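Local coordinates for protein terminal uridylyltransferase 1 (Trypanosoma brucei, PDB 5HZD) that transfers uridines from UTP to the 3'-hydroxyl of guide RNAs, ribosomal RNAs and some messenger RNAs during mitochondrial RNA editing, at residues R197-I202 and R252-S257; G227-W232 and S241-S246; W343-V348 and N415-N420; T425-L430 and E462-D467. All coordinates share one frame; numbering follows the deposited sequence. Where two conformers were deposited one is given.

The four contacts form two groups on opposite sides of the chain's centre, 50 to 58 Å apart between centres. Interactions 1 and 2, with centres about 9 Å apart, lie in one small alpha/beta domain, sharing the four-stranded sheet of strands 228-233, 239-244, 198-203 and 267-271; the hairpin of interaction 2 comes between the two segments of interaction 1. This domain is inserted ahead of strand 285-288 of the palm-like sheet. Interactions 3 and 4 follow, about 11 Å apart, joined by the short strand pair 415-416 and 425-426 and by S418 with E466. Together they set the chain 415-420 between helix 336-349 and the proposed nucleotide recognition motif, near experimentally identified UTP-binding residues.

Interaction 1: R197-I202 and R252-S257; sequences RSIRFI and RAAMCS
I199 and F201 project from strand 198-203 against A253 and A254 at the end of helix 247-254, and C256 just after it. The surroundings explain the meeting: a strand-helix-strand-strand-helix-strand order, with a four-stranded antiparallel sheet ordered 2-3-1-4, matches the ferredoxin-like fold, in which two helices pack on one face of the sheet. Here a central strand meets the second helix.

I199 can be followed outward. Its CB is directed at the helix. The branch CG2 stays beside the backbone N and passes 4.5 Å from A254 CB, while CG1 sits between the backbone N and the carbonyl carbon (chi1 59°) and serves as a spacer. From there the chain is extended, and CD1 does the touching: it lies 3.7 Å from A253 CB and 3.8 Å from A254 N, with A254 CB a little farther away. Two alanines suit this place because a single methyl on each lets the strand's long isoleucine reach the helix backbone.

F201 reaches in beside it. Its ring turns an edge to the helix end, with CZ 3.9 Å from A253 O and that oxygen near the ring plane, where the weakly positive C-H rim is a reasonable neighbour for a carbonyl. The same oxygen accepts a hydrogen bond from C256 N at 3.1 Å, in the turn where the helix finishes. V219 of helix 209-223 touches both F201 and A253. From the same turn, the sulfur of C256 approaches the ring obliquely, 66° off its normal, with SG 4.2 Å from F201 CE2.

Interaction 2: G227-W232 and S241-S246; sequences GVQQVW and SATLES
The carbonyl oxygen T243 O is gripped by two successive amides of the partner strand: Q229 N at 2.8 Å and Q230 N at 3.2 Å. Both donors lie in the carbonyl plane, and the longer bond uses a lone pair. With two residues facing one, this is a classic beta bulge, and it shifts the register by one between V228-L244 and Q230-T243. In return T243 N donates to Q230 O.

The strands form an antiparallel hairpin, at the sheet edge provided by 228-233, within a four-stranded sheet of ferredoxin-like topology. W232 and S241 close this part of the ladder with reciprocal backbone bonds, and a water links W232 O to S241 OG.

Here the tryptophan lies flat along the sheet. Its CG sits between the backbone N and the carbonyl carbon (chi1 67°), which brings the six-membered ring over S241: S241 CB stands 3.5 Å from the ring centroid, 19° off the normal, a CH-pi contact. A small serine lets the indole come this close. T243 OG1 meets the same ring at its edge, 3.5 Å from W232 CZ3, and is also hydrogen-bonded with S198 OG of the neighbouring strand.

V231 with A242 and V228 with L244 point to the helix-covered face; V228 CG2 touches L244 CD1 at 3.8 Å. At the bulge, the side chain of Q229 crosses that of E245 at about a right angle, its NE2 3.5 Å from E245 CA, and Q229 OE1 accepts from R197.

Interaction 3: W343-V348 and N415-N420; sequences WIYYLV and NVISLN
The 415-420 chain of the Cid1-like region runs largely extended past helix 336-349 and packs on it, coming closest at Y345 and L419, whose CA atoms are 6.3 Å apart. Y345 makes the largest share of the contact. Its CG is anti to the backbone N (chi1 174°), sending the ring outward along the passing chain. One face lies on I417, whose CA stands 4.2 Å above the ring centre and only 3° off the normal, a CH-pi contact. I417 CG2 presses in lower down, 3.5 Å from Y345 CB. At the ring edge, near its plane, S418 O meets CD1 at 3.3 Å; S418 OG accepts from N420 N, an ST turn.

The phenol end is polar, and a single water bridges it to the loop: the water lies 2.7 Å from Y345 OH and donates to V416 O. Nearer the helix backbone, L419 brings CD2 to within 3.9 Å of Y345 CA. Its side chain lies about 7 Å from that of Y337, a UTP-binding residue earlier on the same helix.

Tyrosine suits the position because its ring packs against aliphatic groups while its hydroxyl reaches a bridging water. The contact is thus mainly apolar, with its polar link carried by that water.

Interaction 4: T425-L430 and E462-D467; sequences TTKRML and ELCIED
L430 meets one face of the E466 carboxylate at an oblique angle. CD1 stands over the group, 3.7 Å from E466 CD, and CD2, on the same side, is displaced outward beyond the oxygens, 3.8 Å from E466 OE2. E466 is extended, with CG anti to the backbone N (chi1 180°), and this carries the carboxylate under the leucine. Leucine can shield one side of the group without competing for its oxygens, and E466 OE1 is taken up by S418 OG and by a salt bridge to R421.

K427 makes the second half of the contact by running lengthwise. Its chain is extended beyond CG, and the methylenes slide alongside C464, with CE 3.8 Å and CD 4.0 Å from C464 SG. The ammonium tip then reaches E462 O, bonding at 3.1 Å from above the carbonyl plane (49° out of it). Y461 O and W412 O also accept from NZ, so a buried charge is met largely by carbonyl oxygens. A long aliphatic chain ending in an ammonium suits both tasks. The side chain of E462 turns instead to H19 of the zinc finger.

T426, the N-cap of the short helical turn, forms a capping box with M429: T426 OG1 accepts from M429 N at 3.2 Å, and M429 SD accepts, weakly, from T426 N. E466, which the leucine meets, belongs to the proposed nucleotide recognition motif, begun by I465, and its side chain lies about 9 Å from that of the UTP-binding Y337.

Interaction 1: R197-I202 and R252-S257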
loop_
_atom_site.group_PDB
_atom_site.type_symbol
_atom_site.label_atom_id
_atom_site.label_comp_id
_atom_site.label_asym_id
_atom_site.label_seq_id
_atom_site.Cartn_x
_atom_site.Cartn_y
_atom_site.Cartn_z
ATOM N N ARG A 197 23.591 13.691 8.959
ATOM C CA ARG A 197 23.689 14.587 7.812
ATOM C C ARG A 197 25.134 14.858 7.431
ATOM O O ARG A 197 25.428 15.851 6.767
ATOM C CB ARG A 197 22.908 15.891 8.018
ATOM C CG ARG A 197 23.213 16.632 9.303
ATOM C CD ARG A 197 22.130 17.680 9.574
ATOM N NE ARG A 197 22.287 18.271 10.899
ATOM C CZ ARG A 197 23.091 19.295 11.167
ATOM N NH1 ARG A 197 23.810 19.849 10.200
ATOM N NH2 ARG A 197 23.175 19.771 12.401
ATOM N N SER A 198 26.015 13.941 7.810
ATOM C CA SER A 198 27.419 14.011 7.399
ATOM C C SER A 198 27.807 12.861 6.483
ATOM O O SER A 198 27.281 11.748 6.600
ATOM C CB SER A 198 28.335 13.988 8.611
ATOM O OG SER A 198 28.011 15.073 9.485
ATOM N N ILE A 199 28.744 13.134 5.585
ATOM C CA ILE A 199 29.224 12.122 4.640
ATOM C C ILE A 199 30.745 12.154 4.582
ATOM O O ILE A 199 31.384 13.091 5.063
ATOM C CB ILE A 199 28.670 12.363 3.217
ATOM C CG1 ILE A 199 29.105 13.744 2.720
ATOM C CG2 ILE A 199 27.138 12.226 3.196
ATOM C CD1 ILE A 199 28.571 14.097 1.344
ATOM N N ARG A 200 31.331 11.136 3.971
ATOM C CA ARG A 200 32.762 11.031 3.870
ATOM C C ARG A 200 33.129 10.652 2.450
ATOM O O ARG A 200 32.594 9.685 1.916
ATOM C CB ARG A 200 33.227 9.900 4.762
ATOM C CG ARG A 200 34.600 10.088 5.293
ATOM C CD ARG A 200 34.559 10.261 6.807
ATOM N NE ARG A 200 33.746 9.235 7.449
ATOM C CZ ARG A 200 34.086 7.953 7.541
ATOM N NH1 ARG A 200 35.229 7.520 7.021
ATOM N NH2 ARG A 200 33.275 7.099 8.150
ATOM N N PHE A 201 34.058 11.389 1.860
ATOM C CA PHE A 201 34.616 10.962 0.591
ATOM C C PHE A 201 35.971 10.307 0.839
ATOM O O PHE A 201 36.863 10.946 1.388
ATOM C CB PHE A 201 34.807 12.180 -0.304
ATOM C CG PHE A 201 33.525 12.861 -0.686
ATOM C CD1 PHE A 201 32.953 13.823 0.145
ATOM C CD2 PHE A 201 32.907 12.566 -1.903
ATOM C CE1 PHE A 201 31.766 14.444 -0.219
ATOM C CE2 PHE A 201 31.734 13.197 -2.277
ATOM C CZ PHE A 201 31.155 14.136 -1.432
ATOM N N ILE A 202 36.159 9.051 0.410
ATOM C CA ILE A 202 37.478 8.428 0.458
ATOM C C ILE A 202 38.095 8.516 -0.930
ATOM O O ILE A 202 37.466 8.090 -1.905
ATOM C CB ILE A 202 37.385 6.936 0.847
ATOM C CG1 ILE A 202 36.686 6.799 2.202
ATOM C CG2 ILE A 202 38.747 6.283 0.843
ATOM C CD1 ILE A 202 37.278 7.638 3.247
ATOM N N ARG A 252 22.071 14.692 -1.465
ATOM C CA ARG A 252 22.310 15.509 -2.646
ATOM C C ARG A 252 23.818 15.716 -2.829
ATOM O O ARG A 252 24.325 15.593 -3.960
ATOM C CB ARG A 252 21.497 16.820 -2.543
ATOM C CG ARG A 252 21.415 17.651 -3.838
ATOM C CD ARG A 252 20.425 18.841 -3.695
ATOM N NE ARG A 252 19.032 18.390 -3.620
ATOM C CZ ARG A 252 18.200 18.629 -2.610
ATOM N NH1 ARG A 252 18.592 19.347 -1.562
ATOM N NH2 ARG A 252 16.955 18.159 -2.657
ATOM N N ALA A 253 24.548 15.966 -1.739
ATOM C CA ALA A 253 26.014 16.092 -1.805
ATOM C C ALA A 253 26.705 14.786 -2.208
ATOM O O ALA A 253 27.648 14.794 -2.995
ATOM C CB ALA A 253 26.585 16.613 -0.476
ATOM N N ALA A 254 26.260 13.659 -1.664
ATOM C CA ALA A 254 26.853 12.351 -2.014
ATOM C C ALA A 254 26.600 11.967 -3.468
ATOM O O ALA A 254 27.331 11.146 -4.045
ATOM C CB ALA A 254 26.310 11.279 -1.086
ATOM N N MET A 255 25.607 12.599 -4.082
ATOM C CA MET A 255 25.317 12.379 -5.507
ATOM C C MET A 255 26.090 13.297 -6.443
ATOM O O MET A 255 25.917 13.215 -7.655
ATOM C CB MET A 255 23.811 12.482 -5.785
ATOM C CG MET A 255 22.987 11.329 -5.204
ATOM S SD MET A 255 23.565 9.705 -5.748
ATOM C CE MET A 255 23.380 9.922 -7.519
ATOM N N CYS A 256 26.942 14.172 -5.907
ATOM C CA CYS A 256 27.690 15.073 -6.786
ATOM C C CYS A 256 28.666 14.263 -7.633
ATOM O O CYS A 256 28.979 13.109 -7.330
ATOM C CB CYS A 256 28.409 16.190 -6.010
ATOM S SG CYS A 256 29.949 15.683 -5.222
ATOM N N SER A 257 29.125 14.844 -8.731
ATOM C CA SER A 257 30.130 14.150 -9.511
ATOM C C SER A 257 31.386 15.000 -9.594
ATOM O O SER A 257 31.505 15.882 -10.455
ATOM C CB SER A 257 29.600 13.743 -10.891
ATOM O OG SER A 257 28.677 14.693 -11.381
#

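Interaction 2: G227-W232 and S241-S246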
loop_
_atom_site.group_PDB
_atom_site.type_symbol
_atom_site.label_atom_id
_atom_site.label_comp_id
_atom_site.label_asym_id
_atom_site.label_seq_id
_atom_site.Cartn_x
_atom_site.Cartn_y
_atom_site.Cartn_z
ATOM N N GLY A 227 23.707 24.976 1.975
ATOM C CA GLY A 227 23.725 23.538 2.191
ATOM C C GLY A 227 24.918 22.972 2.943
ATOM O O GLY A 227 24.815 21.931 3.570
ATOM N N VAL A 228 26.066 23.630 2.868
ATOM C CA VAL A 228 27.260 23.071 3.484
ATOM C C VAL A 228 27.560 23.744 4.806
ATOM O O VAL A 228 27.811 24.955 4.853
ATOM C CB VAL A 228 28.494 23.231 2.587
ATOM C CG1 VAL A 228 29.750 22.896 3.381
ATOM C CG2 VAL A 228 28.387 22.363 1.350
ATOM N N GLN A 229 27.562 22.972 5.887
ATOM C CA GLN A 229 27.861 23.547 7.197
ATOM C C GLN A 229 29.331 23.479 7.564
ATOM O O GLN A 229 29.870 24.426 8.128
ATOM C CB GLN A 229 27.021 22.897 8.293
ATOM C CG GLN A 229 25.573 23.290 8.270
ATOM C CD GLN A 229 24.829 22.748 9.481
ATOM O OE1 GLN A 229 25.422 22.091 10.350
ATOM N NE2 GLN A 229 23.529 23.020 9.547
ATOM N N GLN A 230 29.996 22.377 7.225
ATOM C CA GLN A 230 31.378 22.209 7.605
ATOM C C GLN A 230 32.007 21.213 6.646
ATOM O O GLN A 230 31.360 20.235 6.262
ATOM C CB GLN A 230 31.456 21.655 9.016
ATOM C CG GLN A 230 32.866 21.458 9.507
ATOM C CD GLN A 230 32.928 20.879 10.903
ATOM O OE1 GLN A 230 32.029 20.168 11.350
ATOM N NE2 GLN A 230 33.993 21.194 11.604
ATOM N N VAL A 231 33.235 21.483 6.240
ATOM C CA VAL A 231 33.992 20.558 5.414
ATOM C C VAL A 231 35.381 20.450 6.023
ATOM O O VAL A 231 35.965 21.480 6.394
ATOM C CB VAL A 231 34.135 21.100 3.994
ATOM C CG1 VAL A 231 35.179 20.320 3.248
ATOM C CG2 VAL A 231 32.802 21.029 3.270
ATOM N N TRP A 232 35.910 19.230 6.150
ATOM C CA TRP A 232 37.264 19.057 6.677
ATOM C C TRP A 232 38.031 17.856 6.099
ATOM O O TRP A 232 37.433 16.869 5.675
ATOM C CB TRP A 232 37.244 19.027 8.206
ATOM C CG TRP A 232 36.559 17.840 8.855
ATOM C CD1 TRP A 232 37.181 16.795 9.478
ATOM C CD2 TRP A 232 35.139 17.612 9.014
ATOM N NE1 TRP A 232 36.251 15.927 9.995
ATOM C CE2 TRP A 232 34.990 16.400 9.728
ATOM C CE3 TRP A 232 33.983 18.310 8.623
ATOM C CZ2 TRP A 232 33.737 15.859 10.041
ATOM C CZ3 TRP A 232 32.728 17.766 8.932
ATOM C CH2 TRP A 232 32.619 16.550 9.636
ATOM N N SER A 241 35.527 14.974 4.832
ATOM C CA SER A 241 34.218 14.815 5.448
ATOM C C SER A 241 33.437 16.111 5.290
ATOM O O SER A 241 34.029 17.183 5.185
ATOM C CB SER A 241 34.358 14.503 6.934
ATOM O OG SER A 241 35.181 13.374 7.147
ATOM N N ALA A 242 32.117 16.010 5.271
ATOM C CA ALA A 242 31.286 17.193 5.120
ATOM C C ALA A 242 30.018 17.009 5.923
ATOM O O ALA A 242 29.380 15.940 5.878
ATOM C CB ALA A 242 30.939 17.421 3.656
ATOM N N THR A 243 29.653 18.055 6.654
ATOM C CA THR A 243 28.365 18.112 7.324
ATOM C C THR A 243 27.470 19.070 6.562
ATOM O O THR A 243 27.836 20.219 6.310
ATOM C CB THR A 243 28.516 18.589 8.769
ATOM O OG1 THR A 243 29.295 17.631 9.487
ATOM C CG2 THR A 243 27.144 18.709 9.436
ATOM N N LEU A 244 26.295 18.594 6.195
ATOM C CA LEU A 244 25.383 19.365 5.375
ATOM C C LEU A 244 24.259 19.852 6.272
ATOM O O LEU A 244 24.131 19.383 7.396
ATOM C CB LEU A 244 24.827 18.496 4.238
ATOM C CG LEU A 244 25.848 18.054 3.174
ATOM C CD1 LEU A 244 26.736 19.221 2.738
ATOM C CD2 LEU A 244 26.701 16.885 3.635
ATOM N N GLU A 245 23.437 20.765 5.766
ATOM C CA GLU A 245 22.412 21.412 6.604
ATOM C C GLU A 245 21.258 20.477 6.960
ATOM O O GLU A 245 20.516 20.724 7.927
ATOM C CB GLU A 245 21.879 22.668 5.911
ATOM C CG GLU A 245 21.059 22.395 4.665
ATOM C CD GLU A 245 20.655 23.667 3.937
ATOM O OE1 GLU A 245 20.294 23.582 2.741
ATOM O OE2 GLU A 245 20.701 24.751 4.562
ATOM N N SER A 246 21.106 19.404 6.189
ATOM C CA SER A 246 19.999 18.473 6.392
ATOM C C SER A 246 20.396 17.109 5.852
ATOM O O SER A 246 21.385 16.984 5.140
ATOM C CB SER A 246 18.754 18.962 5.663
ATOM O OG SER A 246 18.898 18.819 4.263
HETATM O O HOH W 1 37.974 13.949 6.971
#

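Interaction 3: W343-V348 and N415-N420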
loop_
_atom_site.group_PDB
_atom_site.type_symbol
_atom_site.label_atom_id
_atom_site.label_comp_id
_atom_site.label_asym_id
_atom_site.label_seq_id
_atom_site.Cartn_x
_atom_site.Cartn_y
_atom_site.Cartn_z
ATOM N N TRP A 343 -14.983 -2.653 1.308
ATOM C CA TRP A 343 -15.431 -1.728 2.337
ATOM C C TRP A 343 -16.044 -0.495 1.708
ATOM O O TRP A 343 -17.130 -0.058 2.096
ATOM C CB TRP A 343 -14.190 -1.383 3.177
ATOM C CG TRP A 343 -14.303 -0.251 4.168
ATOM C CD1 TRP A 343 -13.510 0.863 4.206
ATOM C CD2 TRP A 343 -15.141 -0.181 5.344
ATOM N NE1 TRP A 343 -13.838 1.644 5.306
ATOM C CE2 TRP A 343 -14.823 1.014 6.017
ATOM C CE3 TRP A 343 -16.146 -1.000 5.867
ATOM C CZ2 TRP A 343 -15.450 1.405 7.193
ATOM C CZ3 TRP A 343 -16.770 -0.605 7.056
ATOM C CH2 TRP A 343 -16.437 0.599 7.686
ATOM N N ILE A 344 -15.379 0.073 0.717
ATOM C CA ILE A 344 -15.901 1.305 0.109
ATOM C C ILE A 344 -17.223 1.052 -0.627
ATOM O O ILE A 344 -18.140 1.876 -0.558
ATOM C CB ILE A 344 -14.895 1.870 -0.850
ATOM C CG1 ILE A 344 -13.721 2.397 -0.025
ATOM C CG2 ILE A 344 -15.502 3.015 -1.640
ATOM C CD1 ILE A 344 -12.473 2.684 -0.878
ATOM N N TYR A 345 -17.325 -0.084 -1.323
ATOM C CA TYR A 345 -18.576 -0.397 -2.032
ATOM C C TYR A 345 -19.727 -0.463 -1.043
ATOM O O TYR A 345 -20.808 0.078 -1.298
ATOM C CB TYR A 345 -18.455 -1.723 -2.793
ATOM C CG TYR A 345 -19.733 -2.182 -3.435
ATOM C CD1 TYR A 345 -20.160 -1.634 -4.636
ATOM C CD2 TYR A 345 -20.506 -3.178 -2.823
ATOM C CE1 TYR A 345 -21.374 -2.075 -5.246
ATOM C CE2 TYR A 345 -21.683 -3.623 -3.417
ATOM C CZ TYR A 345 -22.103 -3.063 -4.610
ATOM O OH TYR A 345 -23.281 -3.480 -5.190
ATOM N N TYR A 346 -19.491 -1.114 0.089
ATOM C CA TYR A 346 -20.488 -1.132 1.170
ATOM C C TYR A 346 -20.838 0.290 1.635
ATOM O O TYR A 346 -22.025 0.636 1.785
ATOM C CB TYR A 346 -19.972 -1.997 2.319
ATOM C CG TYR A 346 -20.605 -1.701 3.659
ATOM C CD1 TYR A 346 -21.907 -2.103 3.943
ATOM C CD2 TYR A 346 -19.886 -1.034 4.629
ATOM C CE1 TYR A 346 -22.470 -1.867 5.191
ATOM C CE2 TYR A 346 -20.434 -0.768 5.870
ATOM C CZ TYR A 346 -21.732 -1.166 6.134
ATOM O OH TYR A 346 -22.270 -0.924 7.388
ATOM N N LEU A 347 -19.831 1.125 1.883
ATOM C CA LEU A 347 -20.096 2.492 2.309
ATOM C C LEU A 347 -20.930 3.246 1.292
ATOM O O LEU A 347 -21.811 4.027 1.682
ATOM C CB LEU A 347 -18.779 3.269 2.567
ATOM C CG LEU A 347 -17.896 2.712 3.695
ATOM C CD1 LEU A 347 -16.602 3.543 3.801
ATOM C CD2 LEU A 347 -18.667 2.680 5.047
ATOM N N VAL A 348 -20.657 3.057 -0.001
ATOM C CA VAL A 348 -21.405 3.779 -1.015
ATOM C C VAL A 348 -22.825 3.260 -1.060
ATOM O O VAL A 348 -23.780 4.043 -1.075
ATOM C CB VAL A 348 -20.766 3.595 -2.398
ATOM C CG1 VAL A 348 -21.732 4.103 -3.506
ATOM C CG2 VAL A 348 -19.420 4.297 -2.470
ATOM N N ASN A 415 -24.235 -10.596 -8.556
ATOM C CA ASN A 415 -23.746 -9.229 -8.655
ATOM C C ASN A 415 -22.245 -9.110 -8.432
ATOM O O ASN A 415 -21.592 -10.057 -8.023
ATOM C CB ASN A 415 -24.484 -8.337 -7.654
ATOM C CG ASN A 415 -25.957 -8.143 -8.018
ATOM O OD1 ASN A 415 -26.379 -8.335 -9.182
ATOM N ND2 ASN A 415 -26.749 -7.731 -7.028
ATOM N N VAL A 416 -21.723 -7.927 -8.704
ATOM C CA VAL A 416 -20.290 -7.688 -8.644
ATOM C C VAL A 416 -20.052 -6.491 -7.749
ATOM O O VAL A 416 -20.738 -5.475 -7.870
ATOM C CB VAL A 416 -19.776 -7.311 -10.048
ATOM C CG1 VAL A 416 -18.261 -6.947 -10.004
ATOM C CG2 VAL A 416 -20.074 -8.436 -11.070
ATOM N N ILE A 417 -19.072 -6.595 -6.860
ATOM C CA ILE A 417 -18.635 -5.444 -6.046
ATOM C C ILE A 417 -17.874 -4.513 -6.973
ATOM O O ILE A 417 -16.806 -4.868 -7.479
ATOM C CB ILE A 417 -17.744 -5.945 -4.901
ATOM C CG1 ILE A 417 -18.547 -6.892 -3.980
ATOM C CG2 ILE A 417 -17.193 -4.774 -4.079
ATOM C CD1 ILE A 417 -17.743 -7.517 -2.818
ATOM N N SER A 418 -18.427 -3.339 -7.260
ATOM C CA SER A 418 -17.824 -2.489 -8.274
ATOM C C SER A 418 -18.047 -1.026 -7.968
ATOM O O SER A 418 -19.162 -0.615 -7.604
ATOM C CB SER A 418 -18.410 -2.797 -9.665
ATOM O OG SER A 418 -17.828 -1.892 -10.600
ATOM N N LEU A 419 -16.969 -0.249 -8.084
ATOM C CA LEU A 419 -17.049 1.209 -7.934
ATOM C C LEU A 419 -17.111 1.882 -9.293
ATOM O O LEU A 419 -17.088 3.107 -9.386
ATOM C CB LEU A 419 -15.829 1.738 -7.153
ATOM C CG LEU A 419 -15.595 1.090 -5.793
ATOM C CD1 LEU A 419 -14.309 1.682 -5.218
ATOM C CD2 LEU A 419 -16.795 1.383 -4.945
ATOM N N ASN A 420 -17.250 1.120 -10.381
ATOM C CA ASN A 420 -17.192 1.749 -11.692
ATOM C C ASN A 420 -18.500 2.373 -12.123
ATOM O O ASN A 420 -18.551 3.063 -13.156
ATOM C CB ASN A 420 -16.762 0.745 -12.765
ATOM C CG ASN A 420 -15.307 0.413 -12.678
ATOM O OD1 ASN A 420 -14.908 -0.396 -11.873
ATOM N ND2 ASN A 420 -14.492 1.079 -13.487
HETATM O O HOH W 2 -22.803 -3.756 -7.811
#

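Interaction 4: T425-L430 and E462-D467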
loop_
_atom_site.group_PDB
_atom_site.type_symbol
_atom_site.label_atom_id
_atom_site.label_comp_id
_atom_site.label_asym_id
_atom_site.label_seq_id
_atom_site.Cartn_x
_atom_site.Cartn_y
_atom_site.Cartn_z
ATOM N N THR A 425 -24.033 -3.527 -10.250
ATOM C CA THR A 425 -23.372 -4.151 -11.402
ATOM C C THR A 425 -23.662 -5.651 -11.354
ATOM O O THR A 425 -23.321 -6.326 -10.379
ATOM C CB THR A 425 -21.844 -3.970 -11.297
ATOM O OG1 THR A 425 -21.540 -2.579 -11.384
ATOM C CG2 THR A 425 -21.139 -4.681 -12.443
ATOM N N THR A 426 -24.304 -6.196 -12.377
ATOM C CA THR A 426 -24.533 -7.636 -12.390
ATOM C C THR A 426 -23.350 -8.330 -13.065
ATOM O O THR A 426 -22.608 -7.703 -13.813
ATOM C CB THR A 426 -25.830 -8.006 -13.118
ATOM O OG1 THR A 426 -25.711 -7.699 -14.508
ATOM C CG2 THR A 426 -27.036 -7.249 -12.501
ATOM N N LYS A 427 -23.149 -9.611 -12.773
ATOM C CA LYS A 427 -22.121 -10.376 -13.477
ATOM C C LYS A 427 -22.324 -10.328 -14.982
ATOM O O LYS A 427 -21.353 -10.125 -15.733
ATOM C CB LYS A 427 -22.091 -11.825 -12.973
ATOM C CG LYS A 427 -21.613 -11.906 -11.514
ATOM C CD LYS A 427 -21.495 -13.346 -11.064
ATOM C CE LYS A 427 -21.222 -13.397 -9.530
ATOM N NZ LYS A 427 -21.019 -14.815 -9.064
ATOM N N ARG A 428 -23.584 -10.437 -15.413
ATOM C CA ARG A 428 -23.918 -10.426 -16.831
ATOM C C ARG A 428 -23.466 -9.113 -17.487
ATOM O O ARG A 428 -22.986 -9.127 -18.617
ATOM C CB ARG A 428 -25.407 -10.713 -17.049
ATOM C CG ARG A 428 -25.785 -10.708 -18.527
ATOM C CD ARG A 428 -27.253 -11.040 -18.702
ATOM N NE ARG A 428 -27.551 -12.417 -18.305
ATOM C CZ ARG A 428 -27.563 -13.453 -19.143
ATOM N NH1 ARG A 428 -27.287 -13.271 -20.429
ATOM N NH2 ARG A 428 -27.842 -14.669 -18.693
ATOM N N MET A 429 -23.518 -7.995 -16.753
ATOM C CA MET A 429 -23.080 -6.716 -17.339
ATOM C C MET A 429 -21.622 -6.775 -17.763
ATOM O O MET A 429 -21.251 -6.218 -18.792
ATOM C CB MET A 429 -23.327 -5.530 -16.376
ATOM C CG MET A 429 -24.811 -5.176 -16.227
ATOM S SD MET A 429 -25.001 -4.018 -14.868
ATOM C CE MET A 429 -23.734 -2.908 -15.469
ATOM N N LEU A 430 -20.777 -7.485 -16.997
ATOM C CA LEU A 430 -19.347 -7.555 -17.311
ATOM C C LEU A 430 -18.951 -8.772 -18.144
ATOM O O LEU A 430 -17.782 -8.919 -18.505
ATOM C CB LEU A 430 -18.537 -7.574 -16.007
ATOM C CG LEU A 430 -18.814 -6.424 -15.028
ATOM C CD1 LEU A 430 -17.777 -6.416 -13.886
ATOM C CD2 LEU A 430 -18.779 -5.077 -15.725
ATOM N N GLU A 462 -16.912 -16.643 -9.065
ATOM C CA GLU A 462 -17.719 -16.979 -7.907
ATOM C C GLU A 462 -17.924 -15.769 -7.027
ATOM O O GLU A 462 -19.070 -15.405 -6.696
ATOM C CB GLU A 462 -17.004 -18.058 -7.099
ATOM C CG GLU A 462 -17.870 -18.744 -6.083
ATOM C CD GLU A 462 -18.978 -19.619 -6.670
ATOM O OE1 GLU A 462 -18.794 -20.318 -7.709
ATOM O OE2 GLU A 462 -20.063 -19.610 -6.056
ATOM N N LEU A 463 -16.814 -15.171 -6.615
ATOM C CA LEU A 463 -16.859 -13.909 -5.890
ATOM C C LEU A 463 -16.267 -12.856 -6.795
ATOM O O LEU A 463 -15.097 -12.980 -7.209
ATOM C CB LEU A 463 -16.011 -13.995 -4.620
ATOM C CG LEU A 463 -16.274 -15.155 -3.665
ATOM C CD1 LEU A 463 -15.468 -14.916 -2.385
ATOM C CD2 LEU A 463 -17.760 -15.249 -3.352
ATOM N N CYS A 464 -17.039 -11.825 -7.128
ATOM C CA CYS A 464 -16.579 -10.865 -8.126
ATOM C C CYS A 464 -16.376 -9.468 -7.576
ATOM O O CYS A 464 -17.298 -8.887 -6.983
ATOM C CB CYS A 464 -17.589 -10.785 -9.274
ATOM S SG CYS A 464 -17.678 -12.326 -10.208
ATOM N N ILE A 465 -15.180 -8.918 -7.799
ATOM C CA ILE A 465 -14.867 -7.540 -7.425
ATOM C C ILE A 465 -14.204 -6.942 -8.665
ATOM O O ILE A 465 -13.176 -7.460 -9.140
ATOM C CB ILE A 465 -13.880 -7.498 -6.249
ATOM C CG1 ILE A 465 -14.502 -8.162 -5.021
ATOM C CG2 ILE A 465 -13.530 -6.060 -5.935
ATOM C CD1 ILE A 465 -13.542 -8.152 -3.809
ATOM N N GLU A 466 -14.813 -5.904 -9.219
ATOM C CA GLU A 466 -14.293 -5.288 -10.438
ATOM C C GLU A 466 -13.123 -4.360 -10.092
ATOM O O GLU A 466 -13.240 -3.487 -9.211
ATOM C CB GLU A 466 -15.419 -4.520 -11.150
ATOM C CG GLU A 466 -14.964 -3.818 -12.462
ATOM C CD GLU A 466 -16.083 -3.232 -13.324
ATOM O OE1 GLU A 466 -17.212 -2.950 -12.848
ATOM O OE2 GLU A 466 -15.834 -3.048 -14.539
ATOM N N ASP A 467 -11.979 -4.533 -10.764
ATOM C CA ASP A 467 -10.874 -3.586 -10.592
ATOM C C ASP A 467 -11.261 -2.236 -11.213
ATOM O O ASP A 467 -11.741 -2.170 -12.357
ATOM C CB ASP A 467 -9.610 -4.112 -11.278
ATOM C CG ASP A 467 -8.413 -3.249 -11.005
ATOM O OD1 ASP A 467 -8.301 -2.180 -11.621
ATOM O OD2 ASP A 467 -7.570 -3.645 -10.197
#